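Local coordinates for protein cytochrome P450 CYP260B1 (Sorangium cellulosum, PDB 5HIW) that is a bacterial cytochrome P450, a mostly helical protein that holds an iron protoporphyrin IX in its interior, at residues R85-V90 / E219-T224. Numbering follows the deposited sequence.
Sequences RLFNAV and EGVVLT
Beside the haem pocket of this P450 fold, Phe87 of helix 77-90 meets Val221 and Thr224, one turn apart on helix 218-229, while Leu86 extends the apolar contact along Val221. The two segments cross at -68° with axes 11.8 Å apart, a separation bridged by side chains alone. Phe87 reaches across with the far end of its ring. Val221 CG1 sits over one face in a CH-pi contact, 4.2 Å from the centroid of the Phe87 ring and 27° off its normal. Thr224 presents its methyl branch to the same end of the ring, approaching obliquely, with CG2 3.7 Å from Phe87 CE2. A chi1 of -69° sets the Thr224 hydroxyl beside the backbone N and CG2 anti to that N, and the methyl rather than the hydroxyl faces the phenylalanine. The other branch of Val221 serves Leu86: its CG2 lies 3.9 Å from Leu86 CD2, so the forked valine fits both neighbours at once. No hydrogen bond links the segments, and the three hydrophobic side chains are buried. Helix 199-209 adds to the same apolar cluster through Ala206 against Leu86 and Ile203 against Val221, and Val339 touches Phe87 from a loop. Thr224 also touches the haem, its side chain about 4 Å away at the nearest atoms; the contact thus joins two helices of the predominantly helical P450 core at the wall of the haem pocket.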
loop_
_atom_site.group_PDB
_atom_site.type_symbol
_atom_site.label_atom_id
_atom_site.label_comp_id
_atom_site.label_asym_id
_atom_site.label_seq_id
_atom_site.Cartn_x
_atom_site.Cartn_y
_atom_site.Cartn_z
ATOM N N ARG A 85 2.644 -12.260 15.475
ATOM C CA ARG A 85 3.817 -12.063 16.319
ATOM C C ARG A 85 5.126 -12.293 15.569
ATOM O O ARG A 85 6.116 -11.562 15.736
ATOM C CB ARG A 85 3.759 -12.988 17.572
ATOM C CG ARG A 85 3.073 -12.368 18.788
ATOM C CD ARG A 85 3.566 -13.032 20.099
ATOM N NE ARG A 85 3.915 -14.455 19.874
ATOM C CZ ARG A 85 3.099 -15.508 20.063
ATOM N NH1 ARG A 85 1.857 -15.372 20.546
ATOM N NH2 ARG A 85 3.552 -16.731 19.796
ATOM N N LEU A 86 5.111 -13.303 14.728
ATOM C CA LEU A 86 6.260 -13.606 13.827
ATOM C C LEU A 86 6.489 -12.443 12.897
ATOM O O LEU A 86 7.568 -11.951 12.822
ATOM C CB LEU A 86 5.958 -14.789 12.952
ATOM C CG LEU A 86 6.906 -15.145 11.818
ATOM C CD1 LEU A 86 8.246 -15.361 12.468
ATOM C CD2 LEU A 86 6.327 -16.429 11.212
ATOM N N PHE A 87 5.446 -12.045 12.146
ATOM C CA PHE A 87 5.600 -10.825 11.270
ATOM C C PHE A 87 6.063 -9.603 12.009
ATOM O O PHE A 87 6.903 -8.881 11.528
ATOM C CB PHE A 87 4.301 -10.573 10.487
ATOM C CG PHE A 87 4.044 -11.551 9.363
ATOM C CD1 PHE A 87 3.551 -12.827 9.603
ATOM C CD2 PHE A 87 4.336 -11.209 8.058
ATOM C CE1 PHE A 87 3.277 -13.714 8.611
ATOM C CE2 PHE A 87 4.089 -12.099 7.024
ATOM C CZ PHE A 87 3.546 -13.354 7.283
ATOM N N ASN A 88 5.509 -9.327 13.200
ATOM C CA ASN A 88 5.933 -8.141 13.941
ATOM C C ASN A 88 7.426 -8.189 14.263
ATOM O O ASN A 88 8.136 -7.142 14.231
ATOM C CB ASN A 88 5.143 -7.932 15.235
ATOM C CG ASN A 88 3.709 -7.518 14.990
ATOM O OD1 ASN A 88 3.397 -6.992 13.952
ATOM N ND2 ASN A 88 2.835 -7.727 15.983
ATOM N N ALA A 89 7.925 -9.381 14.531
ATOM C CA ALA A 89 9.330 -9.537 14.884
ATOM C C ALA A 89 10.250 -9.289 13.722
ATOM O O ALA A 89 11.354 -8.855 13.897
ATOM C CB ALA A 89 9.618 -10.938 15.467
ATOM N N VAL A 90 9.819 -9.567 12.509
ATOM C CA VAL A 90 10.717 -9.359 11.397
ATOM C C VAL A 90 10.598 -7.957 10.826
ATOM O O VAL A 90 11.317 -7.655 9.910
ATOM C CB VAL A 90 10.541 -10.395 10.296
ATOM C CG1 VAL A 90 10.693 -11.804 10.876
ATOM C CG2 VAL A 90 9.202 -10.297 9.676
ATOM N N GLU A 219 9.187 -19.412 2.827
ATOM C CA GLU A 219 8.717 -18.899 1.533
ATOM C C GLU A 219 7.388 -18.250 1.676
ATOM O O GLU A 219 7.095 -17.276 0.970
ATOM C CB GLU A 219 8.530 -20.011 0.477
ATOM C CG GLU A 219 9.689 -20.975 0.347
ATOM C CD GLU A 219 9.519 -22.150 1.287
ATOM O OE1 GLU A 219 10.002 -22.012 2.434
ATOM O OE2 GLU A 219 8.830 -23.156 0.914
ATOM N N GLY A 220 6.558 -18.842 2.509
ATOM C CA GLY A 220 5.232 -18.363 2.788
ATOM C C GLY A 220 5.233 -16.950 3.346
ATOM O O GLY A 220 4.423 -16.082 2.917
ATOM N N VAL A 221 6.075 -16.746 4.363
ATOM C CA VAL A 221 6.168 -15.432 4.996
ATOM C C VAL A 221 6.640 -14.411 3.938
ATOM O O VAL A 221 6.085 -13.313 3.792
ATOM C CB VAL A 221 7.103 -15.471 6.256
ATOM C CG1 VAL A 221 7.374 -14.052 6.756
ATOM C CG2 VAL A 221 6.479 -16.329 7.326
ATOM N N VAL A 222 7.702 -14.748 3.251
ATOM C CA VAL A 222 8.293 -13.858 2.234
ATOM C C VAL A 222 7.236 -13.512 1.194
ATOM O O VAL A 222 7.081 -12.341 0.880
ATOM C CB VAL A 222 9.551 -14.450 1.560
ATOM C CG1 VAL A 222 10.053 -13.611 0.365
ATOM C CG2 VAL A 222 10.679 -14.633 2.553
ATOM N N LEU A 223 6.529 -14.499 0.664
ATOM C CA LEU A 223 5.544 -14.208 -0.397
ATOM C C LEU A 223 4.460 -13.328 0.146
ATOM O O LEU A 223 3.973 -12.416 -0.559
ATOM C CB LEU A 223 4.934 -15.462 -1.009
ATOM C CG LEU A 223 5.922 -16.022 -2.034
ATOM C CD1 LEU A 223 5.733 -17.523 -2.364
ATOM C CD2 LEU A 223 5.887 -15.205 -3.297
ATOM N N THR A 224 4.071 -13.513 1.411
ATOM C CA THR A 224 3.098 -12.565 1.979
ATOM C C THR A 224 3.626 -11.142 2.006
ATOM O O THR A 224 2.832 -10.190 1.635
ATOM C CB THR A 224 2.590 -13.033 3.348
ATOM O OG1 THR A 224 1.787 -14.190 3.153
ATOM C CG2 THR A 224 1.796 -12.008 4.059
#